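PDB 3GUX: putative Zn-dependent exopeptidase, which probably removes single residues from the amino terminus of peptides by zinc-dependent hydrolysis, as aminopeptidases of peptidase family M28 do. Local coordinates for residues G152-F157 with Q192-R197; L180-W185 with H254-K259; G89-E94 with E139-I144; K20-D25 with V309-K314; Y30-V35 with E61-K66. One frame throughout, in Å; residues are numbered along the deposited sequence.

Contact 1. Residues G152-F157 with Q192-R197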
# COMPACT_ATOMS: atom_id res chain seq x y z
N GLY A 152 1.95 13.75 -7.98
CA GLY A 152 3.07 12.85 -7.69
C GLY A 152 2.53 11.67 -6.90
O GLY A 152 1.60 11.83 -6.12
N ILE A 153 3.05 10.47 -7.15
CA ILE A 153 2.64 9.29 -6.40
C ILE A 153 3.85 8.75 -5.65
O ILE A 153 4.98 8.75 -6.17
CB ILE A 153 2.06 8.18 -7.30
CG1 ILE A 153 0.90 8.69 -8.18
CG2 ILE A 153 1.63 7.00 -6.45
CD1 ILE A 153 -0.27 9.31 -7.42
N ASP A 154 3.63 8.35 -4.40
CA ASP A 154 4.62 7.66 -3.60
C ASP A 154 4.11 6.27 -3.29
O ASP A 154 2.98 6.12 -2.79
CB ASP A 154 4.88 8.38 -2.28
CG ASP A 154 5.43 9.74 -2.49
OD1 ASP A 154 6.50 9.88 -3.13
OD2 ASP A 154 4.77 10.70 -2.06
N ILE A 155 4.93 5.26 -3.60
CA ILE A 155 4.67 3.87 -3.28
C ILE A 155 5.63 3.55 -2.10
O ILE A 155 6.84 3.66 -2.26
CB ILE A 155 4.88 2.96 -4.51
CG1 ILE A 155 3.79 3.27 -5.55
CG2 ILE A 155 4.84 1.51 -4.12
CD1 ILE A 155 3.82 2.37 -6.79
N VAL A 156 5.09 3.22 -0.93
CA VAL A 156 5.92 2.88 0.22
C VAL A 156 5.59 1.48 0.75
O VAL A 156 4.43 1.18 1.04
CB VAL A 156 5.70 3.87 1.36
CG1 VAL A 156 6.57 3.50 2.57
CG2 VAL A 156 6.02 5.26 0.88
N PHE A 157 6.61 0.61 0.79
CA PHE A 157 6.45 -0.71 1.36
C PHE A 157 7.05 -0.67 2.77
O PHE A 157 8.27 -0.51 2.94
CB PHE A 157 7.10 -1.80 0.53
CG PHE A 157 6.70 -1.80 -0.94
CD1 PHE A 157 5.37 -1.66 -1.33
CD2 PHE A 157 7.65 -2.06 -1.92
CE1 PHE A 157 5.01 -1.71 -2.69
CE2 PHE A 157 7.30 -2.08 -3.28
CZ PHE A 157 5.98 -1.91 -3.66
N GLN A 192 12.37 15.09 4.40
CA GLN A 192 11.97 15.96 5.50
C GLN A 192 10.78 16.80 5.06
O GLN A 192 10.71 17.22 3.90
CB GLN A 192 13.13 16.84 5.97
CG GLN A 192 14.25 16.04 6.62
N ASN A 193 9.83 16.99 5.98
CA ASN A 193 8.59 17.74 5.73
C ASN A 193 7.62 17.02 4.78
O ASN A 193 6.72 17.65 4.24
CB ASN A 193 8.88 19.16 5.21
N TYR A 194 7.79 15.72 4.60
CA TYR A 194 6.94 14.94 3.72
C TYR A 194 5.46 15.14 4.02
O TYR A 194 5.04 15.07 5.17
CB TYR A 194 7.24 13.44 3.83
CG TYR A 194 6.38 12.64 2.88
CD1 TYR A 194 6.69 12.57 1.53
CD2 TYR A 194 5.21 12.00 3.31
CE1 TYR A 194 5.90 11.88 0.64
CE2 TYR A 194 4.42 11.31 2.43
CZ TYR A 194 4.76 11.25 1.10
OH TYR A 194 3.98 10.56 0.22
N ASN A 195 4.68 15.37 2.96
CA ASN A 195 3.24 15.46 3.06
C ASN A 195 2.62 14.87 1.79
O ASN A 195 3.28 14.77 0.76
CB ASN A 195 2.77 16.91 3.26
CG ASN A 195 1.27 16.99 3.48
OD1 ASN A 195 0.71 16.28 4.33
ND2 ASN A 195 0.60 17.82 2.69
N ALA A 196 1.38 14.39 1.92
CA ALA A 196 0.58 13.88 0.81
C ALA A 196 -0.85 14.32 1.10
O ALA A 196 -1.22 14.50 2.25
CB ALA A 196 0.69 12.38 0.72
N ARG A 197 -1.64 14.52 0.05
CA ARG A 197 -3.04 14.93 0.19
C ARG A 197 -3.76 13.91 1.07
O ARG A 197 -4.48 14.27 1.99
CB ARG A 197 -3.68 15.06 -1.20
CG ARG A 197 -5.13 15.49 -1.23
CD ARG A 197 -5.61 15.64 -2.66
NE ARG A 197 -4.96 16.79 -3.31
CZ ARG A 197 -5.10 17.16 -4.58
NH1 ARG A 197 -5.88 16.47 -5.42
NH2 ARG A 197 -4.45 18.24 -5.03
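Two first torsions aim Asp154 and Tyr194 at each other: CG of Asp154 stands opposite its carbonyl carbon (chi1 -62°), while the Tyr194 ring extends opposite its backbone N (chi1 -179°). The contact belongs to the mixed sheet of the phosphorylase/hydrolase-like fold. Asp154 lies on strand 152-158, between strands 81-91 and 98-104, and Tyr194 on the loop that leads from helix 180-187 into strand 198-203. The backbones stay well apart, with CA of Asp154 10.6 Å from CA of Tyr194, and the long tyrosine side chain bridges the interval, approaching the aspartate from the opposite direction.

Tyr194 OH donates to Asp154 OD2. The modelled separation of Tyr194 OH and Asp154 OD2, 2.4 Å, is very short, and the exact length is doubtful even though the pairing is clear. OD2 also forms a salt bridge with Arg98 NE, which would probably favour a charged carboxylate between a hydroxyl and a guanidinium. Both touching residues are buried, and Leu100 of strand 98-104 packs on the tyrosine. The carboxylate plane is turned 62° from the ring, and Asp154 OD2 lies at the ring edge, in its plane, 3.2 Å from Tyr194 CE1.

Contact 2. Residues L180-W185 with H254-K259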
# COMPACT_ATOMS: atom_id res chain seq x y z
N LEU A 180 5.94 -1.57 13.14
CA LEU A 180 7.16 -0.90 13.56
C LEU A 180 7.77 -0.10 12.43
O LEU A 180 8.31 0.97 12.67
CB LEU A 180 8.17 -1.90 14.14
CG LEU A 180 7.72 -2.66 15.40
CD1 LEU A 180 8.70 -3.79 15.76
CD2 LEU A 180 7.54 -1.71 16.59
N GLY A 181 7.66 -0.58 11.19
CA GLY A 181 8.21 0.14 10.05
C GLY A 181 7.47 1.42 9.76
O GLY A 181 8.09 2.45 9.46
N SER A 182 6.14 1.36 9.82
CA SER A 182 5.34 2.58 9.56
C SER A 182 5.46 3.55 10.74
O SER A 182 5.46 4.77 10.53
CB SER A 182 3.89 2.24 9.24
OG SER A 182 3.25 1.63 10.32
N GLN A 183 5.51 3.04 11.96
CA GLN A 183 5.76 3.92 13.12
C GLN A 183 7.06 4.64 12.89
O GLN A 183 7.14 5.82 13.12
CB GLN A 183 5.84 3.16 14.46
CG GLN A 183 4.50 2.92 15.10
CD GLN A 183 4.56 2.00 16.30
OE1 GLN A 183 4.51 0.77 16.16
NE2 GLN A 183 4.59 2.58 17.48
N TYR A 184 8.07 3.91 12.44
CA TYR A 184 9.36 4.51 12.13
C TYR A 184 9.20 5.54 11.01
O TYR A 184 9.59 6.70 11.15
CB TYR A 184 10.38 3.44 11.72
CG TYR A 184 11.75 4.00 11.48
CD1 TYR A 184 12.66 4.14 12.54
CD2 TYR A 184 12.14 4.43 10.22
CE1 TYR A 184 13.91 4.65 12.32
CE2 TYR A 184 13.38 4.96 10.02
CZ TYR A 184 14.25 5.08 11.06
OH TYR A 184 15.48 5.59 10.82
N TRP A 185 8.58 5.10 9.93
CA TRP A 185 8.41 5.97 8.77
C TRP A 185 7.61 7.23 9.07
O TRP A 185 8.04 8.29 8.73
CB TRP A 185 7.75 5.23 7.60
CG TRP A 185 7.57 6.19 6.39
CD1 TRP A 185 8.51 6.51 5.46
CD2 TRP A 185 6.40 6.96 6.05
NE1 TRP A 185 8.01 7.42 4.55
CE2 TRP A 185 6.72 7.71 4.88
CE3 TRP A 185 5.12 7.08 6.60
CZ2 TRP A 185 5.80 8.58 4.26
CZ3 TRP A 185 4.19 7.95 5.96
CH2 TRP A 185 4.54 8.68 4.81
N HIS A 254 -1.92 2.54 8.50
CA HIS A 254 -2.61 3.81 8.26
C HIS A 254 -2.82 4.61 9.55
O HIS A 254 -2.86 5.83 9.48
CB HIS A 254 -3.93 3.57 7.55
CG HIS A 254 -4.96 2.87 8.36
ND1 HIS A 254 -4.73 1.68 9.01
CD2 HIS A 254 -6.26 3.17 8.57
CE1 HIS A 254 -5.84 1.29 9.62
NE2 HIS A 254 -6.78 2.18 9.37
N ILE A 255 -2.96 3.94 10.70
CA ILE A 255 -3.08 4.61 11.99
C ILE A 255 -1.85 5.47 12.24
O ILE A 255 -1.98 6.61 12.63
CB ILE A 255 -3.26 3.63 13.17
CG1 ILE A 255 -4.61 2.91 13.06
CG2 ILE A 255 -3.14 4.36 14.52
CD1 ILE A 255 -4.98 2.11 14.31
N TYR A 256 -0.67 4.91 12.00
CA TYR A 256 0.58 5.65 12.25
C TYR A 256 0.80 6.74 11.19
O TYR A 256 0.93 7.92 11.55
CB TYR A 256 1.73 4.68 12.44
CG TYR A 256 1.40 3.83 13.65
CD1 TYR A 256 1.43 4.37 14.93
CD2 TYR A 256 0.97 2.53 13.51
CE1 TYR A 256 1.10 3.60 16.04
CE2 TYR A 256 0.62 1.77 14.61
CZ TYR A 256 0.71 2.29 15.86
OH TYR A 256 0.36 1.52 16.96
N VAL A 257 0.76 6.38 9.90
CA VAL A 257 0.82 7.39 8.80
C VAL A 257 0.06 8.65 9.16
O VAL A 257 0.60 9.77 9.11
CB VAL A 257 0.26 6.81 7.45
CG1 VAL A 257 -0.22 7.90 6.56
CG2 VAL A 257 1.31 5.95 6.75
N ASN A 258 -1.19 8.46 9.55
CA ASN A 258 -2.03 9.58 9.97
C ASN A 258 -1.53 10.35 11.21
O ASN A 258 -1.80 11.56 11.35
CB ASN A 258 -3.45 9.05 10.21
CG ASN A 258 -4.42 10.12 10.60
OD1 ASN A 258 -5.14 10.00 11.60
ND2 ASN A 258 -4.41 11.23 9.86
N LYS A 259 -0.79 9.69 12.09
CA LYS A 259 -0.38 10.32 13.34
C LYS A 259 1.02 10.88 13.34
O LYS A 259 1.21 12.07 13.52
CB LYS A 259 -0.59 9.33 14.46
CG LYS A 259 -2.05 9.21 14.79
CD LYS A 259 -2.29 8.13 15.84
CE LYS A 259 -3.64 8.36 16.51
NZ LYS A 259 -3.85 7.40 17.62
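Gln183 and Tyr256 run side by side and point the same way, the glutamine chain lying over one face of the phenol. CG of Gln183 is 3.5 Å from the centroid of the Tyr256 ring and 16° off its normal, which meets the geometry of a CH-pi contact. Beyond CG the chain is extended, so the amide group continues along the ring, its plane only 18° from that of the ring, with Gln183 CD 3.8 Å from Tyr256 CE1. The phenol is steadied at its far end by a hydrogen bond with Asp176 OD1.

The second pair is set differently. Trp185 and Val257 meet at a slant, and the contact is made by the six-membered part of the indole: Trp185 CZ3 lies 3.6 Å from Val257 CG2, a purely apolar touch. Between the two pairs Ser182 OG approaches Tyr256 CB at 4.0 Å, a van der Waals contact; the hydroxyl's hydrogen bond is made with Asp253 OD1, just before the second segment.

The axes of 180-185 and 254-259 approach to 8.4 Å and their N-to-C directions differ by only 8°, so side chains at matching levels can lie alongside each other. Val257 also reaches Cys265 of strand 265-269, and Trp185 reaches Asn86 of strand 81-91: helices 180-187 and 253-260 run parallel where they meet, packed beside the sheet, as befits the layered alpha/beta fold of this exopeptidase family.

Contact 3. Residues G89-E94 with E139-I144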
# COMPACT_ATOMS: atom_id res chain seq x y z
N GLY A 89 9.24 4.32 -3.31
CA GLY A 89 9.37 4.68 -4.72
C GLY A 89 8.54 5.93 -5.01
O GLY A 89 7.32 5.91 -4.87
N ALA A 90 9.21 7.01 -5.41
CA ALA A 90 8.56 8.30 -5.66
C ALA A 90 8.45 8.55 -7.14
O ALA A 90 9.38 8.25 -7.88
CB ALA A 90 9.37 9.44 -5.02
N TYR A 91 7.30 9.08 -7.55
CA TYR A 91 7.04 9.51 -8.92
C TYR A 91 6.78 10.99 -8.90
O TYR A 91 6.09 11.48 -8.00
CB TYR A 91 5.86 8.76 -9.52
CG TYR A 91 6.22 7.34 -9.80
CD1 TYR A 91 6.86 7.01 -10.98
CD2 TYR A 91 5.97 6.34 -8.88
CE1 TYR A 91 7.22 5.72 -11.26
CE2 TYR A 91 6.33 5.04 -9.14
CZ TYR A 91 6.96 4.73 -10.33
OH TYR A 91 7.33 3.44 -10.61
N LYS A 92 7.30 11.69 -9.91
CA LYS A 92 7.23 13.14 -10.00
C LYS A 92 7.62 13.71 -8.65
O LYS A 92 6.78 14.32 -7.98
CB LYS A 92 5.84 13.62 -10.43
N PRO A 93 8.89 13.51 -8.23
CA PRO A 93 9.29 14.06 -6.92
C PRO A 93 9.23 15.59 -6.84
O PRO A 93 9.27 16.14 -5.75
CB PRO A 93 10.73 13.56 -6.74
CG PRO A 93 10.98 12.60 -7.85
CD PRO A 93 10.03 12.90 -8.93
N GLU A 94 9.17 16.27 -7.99
CA GLU A 94 9.02 17.71 -8.04
C GLU A 94 7.71 18.19 -7.42
O GLU A 94 7.68 19.22 -6.75
CB GLU A 94 9.09 18.19 -9.49
N GLU A 139 2.21 -3.28 -9.76
CA GLU A 139 1.51 -3.15 -11.04
C GLU A 139 1.08 -1.70 -11.24
O GLU A 139 1.15 -1.22 -12.35
CB GLU A 139 0.32 -4.12 -11.15
CG GLU A 139 -0.58 -3.87 -12.35
CD GLU A 139 0.13 -3.99 -13.72
OE1 GLU A 139 1.30 -4.43 -13.82
OE2 GLU A 139 -0.52 -3.64 -14.72
N ILE A 140 0.64 -1.01 -10.18
CA ILE A 140 0.32 0.43 -10.31
C ILE A 140 1.59 1.24 -10.69
O ILE A 140 1.53 2.12 -11.54
CB ILE A 140 -0.39 0.98 -9.07
CG1 ILE A 140 -1.79 0.36 -8.98
CG2 ILE A 140 -0.49 2.52 -9.11
CD1 ILE A 140 -2.51 0.62 -7.71
N ALA A 141 2.73 0.88 -10.11
CA ALA A 141 4.02 1.51 -10.43
C ALA A 141 4.34 1.39 -11.93
O ALA A 141 4.69 2.37 -12.58
CB ALA A 141 5.16 0.88 -9.59
N ARG A 142 4.20 0.17 -12.45
CA ARG A 142 4.47 -0.12 -13.83
C ARG A 142 3.59 0.74 -14.76
O ARG A 142 4.06 1.23 -15.78
CB ARG A 142 4.26 -1.62 -14.08
CG ARG A 142 4.67 -2.07 -15.50
CD ARG A 142 4.48 -3.56 -15.74
NE ARG A 142 3.08 -3.94 -15.90
CZ ARG A 142 2.38 -3.88 -17.03
NH1 ARG A 142 2.94 -3.43 -18.16
NH2 ARG A 142 1.10 -4.25 -17.05
N GLN A 143 2.33 0.92 -14.38
CA GLN A 143 1.40 1.73 -15.15
C GLN A 143 1.76 3.20 -15.04
O GLN A 143 1.57 3.95 -16.02
CB GLN A 143 -0.04 1.53 -14.67
CG GLN A 143 -0.59 0.12 -14.82
CD GLN A 143 -0.81 -0.32 -16.25
OE1 GLN A 143 -1.06 0.50 -17.15
NE2 GLN A 143 -0.74 -1.62 -16.46
N ILE A 144 2.23 3.63 -13.86
CA ILE A 144 2.66 5.03 -13.68
C ILE A 144 3.81 5.29 -14.64
O ILE A 144 3.82 6.32 -15.29
CB ILE A 144 3.04 5.40 -12.22
CG1 ILE A 144 1.80 5.42 -11.34
CG2 ILE A 144 3.72 6.78 -12.19
CD1 ILE A 144 2.07 5.62 -9.86
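On the helix whose Ala141 and Ile144 meet Tyr91, the carboxylate oxygen OE2 of Glu139 is gripped by several donors. Gln143 NE2 reaches Glu139 OE2 at 2.7 Å, from above the carboxylate plane, and Arg142 NH2 reaches the same OE2 at 2.9 Å, on its syn lone pair. Outside the two segments the backbone N of Asp25 donates to it as well. The other oxygen, Glu139 OE1, takes Arg142 NE at 2.8 Å, close to the guanidinium plane, so the arginine holds the acid side-on through two nitrogens. A buried carboxylate supplied in this way would probably stay ionised, and its rotation is fixed from more than one direction.

The contact with the strand is made on another side of the helix and is apolar. CG2 of Ile144 sits over one face of the Tyr91 ring, 3.6 Å from the centroid and 24° off the normal, a CH-pi contact displaced toward the rim near CD1. Having CG opposite the carbonyl carbon (chi1 -72°) sends the phenol from the strand toward the helix. Tyr91 OH lies 3.5 Å from Ala141 CB, but its hydrogen bond is made with Phe63 O.

Both sequences belong to the alpha/beta fold of the M28 family. Tyr91 lies toward the end of strand 81-91, which pairs through its backbone with strand 152-158; Ala141 and Ile144 pack on Ile155 and Ile153 of that neighbour. Helix 131-146 thus packs against the two strands, with helix 26-37 touching it at Glu139 and Arg142 and helix 296-311 at Ile140 and Ile144.

Contact 4. Residues K20-D25 with V309-K314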
# COMPACT_ATOMS: atom_id res chain seq x y z
N LYS A 20 -10.68 8.28 -17.41
CA LYS A 20 -10.66 6.83 -17.22
C LYS A 20 -9.18 6.49 -17.21
O LYS A 20 -8.44 6.87 -18.12
CB LYS A 20 -11.38 6.02 -18.31
CG LYS A 20 -11.42 4.51 -17.98
N ALA A 21 -8.74 5.80 -16.16
CA ALA A 21 -7.34 5.49 -15.98
C ALA A 21 -6.93 4.36 -16.91
O ALA A 21 -7.80 3.66 -17.40
CB ALA A 21 -7.06 5.12 -14.51
N PRO A 22 -5.61 4.19 -17.16
CA PRO A 22 -5.14 3.05 -17.93
C PRO A 22 -5.56 1.77 -17.26
O PRO A 22 -5.90 1.78 -16.07
CB PRO A 22 -3.62 3.16 -17.85
CG PRO A 22 -3.37 4.59 -17.60
CD PRO A 22 -4.50 5.06 -16.75
N GLU A 23 -5.54 0.68 -18.00
CA GLU A 23 -5.98 -0.60 -17.48
C GLU A 23 -4.95 -1.27 -16.57
O GLU A 23 -3.78 -1.49 -16.97
CB GLU A 23 -6.34 -1.55 -18.63
CG GLU A 23 -7.50 -1.09 -19.44
CD GLU A 23 -8.83 -1.07 -18.68
OE1 GLU A 23 -9.05 -1.93 -17.81
OE2 GLU A 23 -9.67 -0.20 -19.00
N PHE A 24 -5.37 -1.55 -15.34
CA PHE A 24 -4.57 -2.30 -14.40
C PHE A 24 -4.56 -3.73 -14.92
O PHE A 24 -5.61 -4.26 -15.21
CB PHE A 24 -5.22 -2.23 -13.00
CG PHE A 24 -4.56 -3.06 -11.94
CD1 PHE A 24 -4.96 -4.37 -11.72
CD2 PHE A 24 -3.57 -2.51 -11.11
CE1 PHE A 24 -4.37 -5.15 -10.76
CE2 PHE A 24 -2.96 -3.29 -10.10
CZ PHE A 24 -3.36 -4.60 -9.93
N ASP A 25 -3.38 -4.35 -15.00
CA ASP A 25 -3.25 -5.75 -15.45
C ASP A 25 -3.18 -6.68 -14.25
O ASP A 25 -2.14 -6.77 -13.57
CB ASP A 25 -2.02 -5.92 -16.34
CG ASP A 25 -2.07 -7.21 -17.17
OD1 ASP A 25 -1.87 -8.29 -16.62
OD2 ASP A 25 -2.38 -7.11 -18.38
N VAL A 309 -9.15 6.38 -9.04
CA VAL A 309 -9.18 7.36 -7.99
C VAL A 309 -7.98 8.29 -8.16
O VAL A 309 -8.17 9.50 -8.31
CB VAL A 309 -9.20 6.74 -6.58
CG1 VAL A 309 -8.86 7.79 -5.51
CG2 VAL A 309 -10.55 6.13 -6.30
N ILE A 310 -6.77 7.73 -8.24
CA ILE A 310 -5.57 8.59 -8.26
C ILE A 310 -5.40 9.37 -9.54
O ILE A 310 -4.92 10.49 -9.46
CB ILE A 310 -4.21 7.84 -7.90
CG1 ILE A 310 -3.71 6.94 -9.01
CG2 ILE A 310 -4.36 7.08 -6.59
CD1 ILE A 310 -2.47 6.17 -8.58
N TYR A 311 -5.79 8.81 -10.68
CA TYR A 311 -5.71 9.53 -11.95
C TYR A 311 -6.71 10.73 -12.06
O TYR A 311 -6.50 11.62 -12.89
CB TYR A 311 -5.81 8.58 -13.17
CG TYR A 311 -4.51 7.87 -13.51
CD1 TYR A 311 -4.05 6.81 -12.74
CD2 TYR A 311 -3.74 8.25 -14.60
CE1 TYR A 311 -2.88 6.15 -13.03
CE2 TYR A 311 -2.53 7.58 -14.90
CZ TYR A 311 -2.12 6.52 -14.11
OH TYR A 311 -0.96 5.83 -14.34
N ASN A 312 -7.77 10.70 -11.24
CA ASN A 312 -8.75 11.79 -11.12
C ASN A 312 -8.30 12.98 -10.25
O ASN A 312 -8.95 14.03 -10.26
CB ASN A 312 -10.06 11.26 -10.52
CG ASN A 312 -11.10 10.86 -11.56
OD1 ASN A 312 -10.79 10.62 -12.73
ND2 ASN A 312 -12.35 10.80 -11.10
N GLU A 313 -7.19 12.84 -9.51
CA GLU A 313 -6.72 13.88 -8.59
C GLU A 313 -6.10 15.05 -9.36
O GLU A 313 -5.25 14.82 -10.22
CB GLU A 313 -5.71 13.32 -7.61
CG GLU A 313 -6.32 12.32 -6.64
CD GLU A 313 -7.28 12.96 -5.64
OE1 GLU A 313 -7.11 14.15 -5.32
OE2 GLU A 313 -8.21 12.26 -5.18
N LYS A 314 -6.51 16.28 -9.04
CA LYS A 314 -6.04 17.49 -9.74
C LYS A 314 -5.53 18.54 -8.76
O LYS A 314 -5.80 18.44 -7.56
CB LYS A 314 -7.16 18.07 -10.61
OXT LYS A 314 -4.84 19.50 -9.12
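The two ends of the modelled chain come together here: the extended segment before helix 26-37 runs past the C-terminal part of helix 296-311, the closing helix of this alpha/beta fold. Ala21 and Pro22 meet Tyr311, whose CA lies 5.9 Å from CA of Ala21. The proline and the phenol cross at about a right angle. CD of Pro22 stands over one face of the Tyr311 ring, 3.8 Å from the centroid and 16° off the normal, which qualifies as a CH-pi contact; the ring atom nearest to this CD is CE2, at 3.7 Å. Nearer the root of the side chain, CB of Ala21 packs 3.9 Å from Tyr311 CD1. With CG placed opposite the carbonyl carbon (chi1 -81°), the ring leans back over the incoming segment.

The hydroxyl of Tyr311 bonds to Glu147 O, in the loop following helix 131-146, so one side chain joins three parts of the chain. An alanine in place of Tyr311 would probably leave Pro22 CD and Ala21 CB without the aromatic surface they pack on, and Glu147 O without this partner.

Polar bonds fix the segment further along: Gln304 of the same helix takes Phe24 N with OE1 and gives NE2 to Pro22 O, while Lys300 pairs with Glu23. Asp25 then stands at the N-cap of helix 26-37, its side chain holding a backbone N of the first turn. The division of labour follows from the chemistry: carbon against ring face provides weak and only loosely directional attraction, the bonds of Gln304 and Lys300 probably settle where 20-25 lies, and the bond of Tyr311 OH to Glu147 O holds the ring that Pro22 packs on.

Contact 5. Residues Y30-V35 with E61-K66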
# COMPACT_ATOMS: atom_id res chain seq x y z
N TYR A 30 -0.79 -10.47 -10.17
CA TYR A 30 -0.77 -11.87 -9.70
C TYR A 30 0.65 -12.44 -9.73
O TYR A 30 1.09 -13.06 -8.76
CB TYR A 30 -1.71 -12.73 -10.56
CG TYR A 30 -1.91 -14.15 -10.06
CD1 TYR A 30 -0.99 -15.14 -10.34
CD2 TYR A 30 -3.00 -14.47 -9.26
CE1 TYR A 30 -1.17 -16.41 -9.86
CE2 TYR A 30 -3.20 -15.75 -8.81
CZ TYR A 30 -2.29 -16.70 -9.09
OH TYR A 30 -2.47 -17.98 -8.61
N GLN A 31 1.38 -12.22 -10.82
CA GLN A 31 2.75 -12.69 -10.91
C GLN A 31 3.72 -12.05 -9.91
O GLN A 31 4.62 -12.73 -9.38
CB GLN A 31 3.27 -12.52 -12.35
CG GLN A 31 2.54 -13.39 -13.38
CD GLN A 31 2.46 -14.87 -13.01
OE1 GLN A 31 1.46 -15.51 -13.31
NE2 GLN A 31 3.50 -15.41 -12.35
N TYR A 32 3.52 -10.75 -9.63
CA TYR A 32 4.33 -10.07 -8.61
C TYR A 32 4.03 -10.68 -7.24
O TYR A 32 4.91 -10.77 -6.41
CB TYR A 32 4.12 -8.55 -8.59
CG TYR A 32 4.39 -7.85 -9.90
CD1 TYR A 32 5.49 -8.20 -10.71
CD2 TYR A 32 3.58 -6.82 -10.33
CE1 TYR A 32 5.72 -7.54 -11.92
CE2 TYR A 32 3.82 -6.16 -11.52
CZ TYR A 32 4.88 -6.53 -12.30
OH TYR A 32 5.08 -5.88 -13.47
N ILE A 33 2.79 -11.09 -7.01
CA ILE A 33 2.46 -11.77 -5.78
C ILE A 33 3.16 -13.13 -5.71
O ILE A 33 3.77 -13.46 -4.68
CB ILE A 33 0.95 -11.91 -5.58
CG1 ILE A 33 0.33 -10.51 -5.46
CG2 ILE A 33 0.67 -12.83 -4.34
CD1 ILE A 33 -1.17 -10.40 -5.56
N GLN A 34 3.09 -13.88 -6.81
CA GLN A 34 3.70 -15.20 -6.86
C GLN A 34 5.24 -15.14 -6.67
O GLN A 34 5.80 -15.98 -5.98
CB GLN A 34 3.31 -15.88 -8.18
CG GLN A 34 3.90 -17.28 -8.34
CD GLN A 34 3.33 -18.25 -7.34
OE1 GLN A 34 2.15 -18.58 -7.41
NE2 GLN A 34 4.16 -18.68 -6.38
N VAL A 35 5.90 -14.14 -7.25
CA VAL A 35 7.37 -14.00 -7.08
C VAL A 35 7.74 -13.72 -5.63
O VAL A 35 8.77 -14.18 -5.16
CB VAL A 35 7.95 -12.89 -8.00
CG1 VAL A 35 9.39 -12.60 -7.65
CG2 VAL A 35 7.79 -13.27 -9.49
N GLU A 61 12.82 0.48 -8.96
CA GLU A 61 13.84 1.13 -9.78
C GLU A 61 13.57 0.85 -11.28
O GLU A 61 13.55 1.79 -12.10
CB GLU A 61 15.26 0.67 -9.42
N LYS A 62 13.37 -0.43 -11.61
CA LYS A 62 13.05 -0.84 -12.99
C LYS A 62 11.84 -0.07 -13.52
O LYS A 62 11.82 0.31 -14.70
CB LYS A 62 12.80 -2.36 -13.08
CG LYS A 62 12.39 -2.88 -14.49
CD LYS A 62 12.13 -4.38 -14.52
N PHE A 63 10.84 0.19 -12.66
CA PHE A 63 9.64 0.91 -13.07
C PHE A 63 9.69 2.46 -12.94
O PHE A 63 8.65 3.12 -12.90
CB PHE A 63 8.37 0.36 -12.35
CG PHE A 63 8.09 -1.11 -12.59
CD1 PHE A 63 8.42 -1.74 -13.78
CD2 PHE A 63 7.39 -1.83 -11.64
CE1 PHE A 63 8.12 -3.08 -13.97
CE2 PHE A 63 7.08 -3.16 -11.84
CZ PHE A 63 7.44 -3.78 -12.99
N GLY A 64 10.90 3.04 -12.93
CA GLY A 64 11.06 4.49 -12.96
C GLY A 64 10.86 5.31 -11.70
O GLY A 64 10.97 6.53 -11.76
N ALA A 65 10.58 4.69 -10.56
CA ALA A 65 10.42 5.46 -9.32
C ALA A 65 11.78 5.93 -8.81
O ALA A 65 12.79 5.30 -9.11
CB ALA A 65 9.72 4.63 -8.27
N LYS A 66 11.83 7.08 -8.11
CA LYS A 66 13.05 7.46 -7.38
C LYS A 66 12.99 6.57 -6.14
O LYS A 66 12.09 6.72 -5.32
CB LYS A 66 13.09 8.94 -7.01
CG LYS A 66 14.38 9.41 -6.38
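The aromatic component is a single pair, Tyr32 and Phe63, whose side chains reach toward each other from opposite directions over a CA separation of 13.0 Å. Their ring centroids are 5.9 Å apart and the planes stand at 58°, an oblique meeting. In both residues CG lies opposite the carbonyl carbon, near -60° in chi1, and each ring therefore projects from its own backbone into the interval. Apolar contact is confined to the far ends, with Tyr32 CZ 3.8 Å from Phe63 CZ. The phenol oxygen comes closest of all, Tyr32 OH to Phe63 CZ at 3.2 Å, a tight van der Waals contact.

Backbone bonds end the helix just before Phe63. This is the first residue beyond helix 47-62 to leave helical geometry, and the helix ends in a Schellman motif: Gly64, at positive phi, is the C-prime residue, with its N bonded to Glu61 O at 3.0 Å and Ala65 N bonded to Leu60 O. A glycine in place of Phe63 would probably leave Tyr32 OH and CZ without this ring against them and open a gap beside them.

Packing with helices adds to the pair: Tyr32, on helix 26-37, touches Leu138 of helix 131-146 and Tyr55 of helix 47-62, while Phe63 touches Gln145.

How the contacts relate
Contacts 1 and 3 share the sheet: their strands are neighbours, joined by Ile155 O to Gly89 N at 2.7 Å and by the same length from Ile153 O to Tyr91 N. Contact 2 adjoins contact 1 through Trp185 CH2, 3.5 Å from Tyr194 CE2. Contact 4 joins the chain ends and encloses the others along the sequence; it meets contact 1 where Arg197 NH1 pairs with Glu313 OE1 at 2.6 Å. Contact 5 meets contact 3 through Ala90 O and Lys66 N, 2.7 Å apart. Contacts 2 and 4 lie on opposite sides of the chain's centre, their own centres about 26 Å apart. None includes a metal, leaving their relation to the family's expected zinc site open.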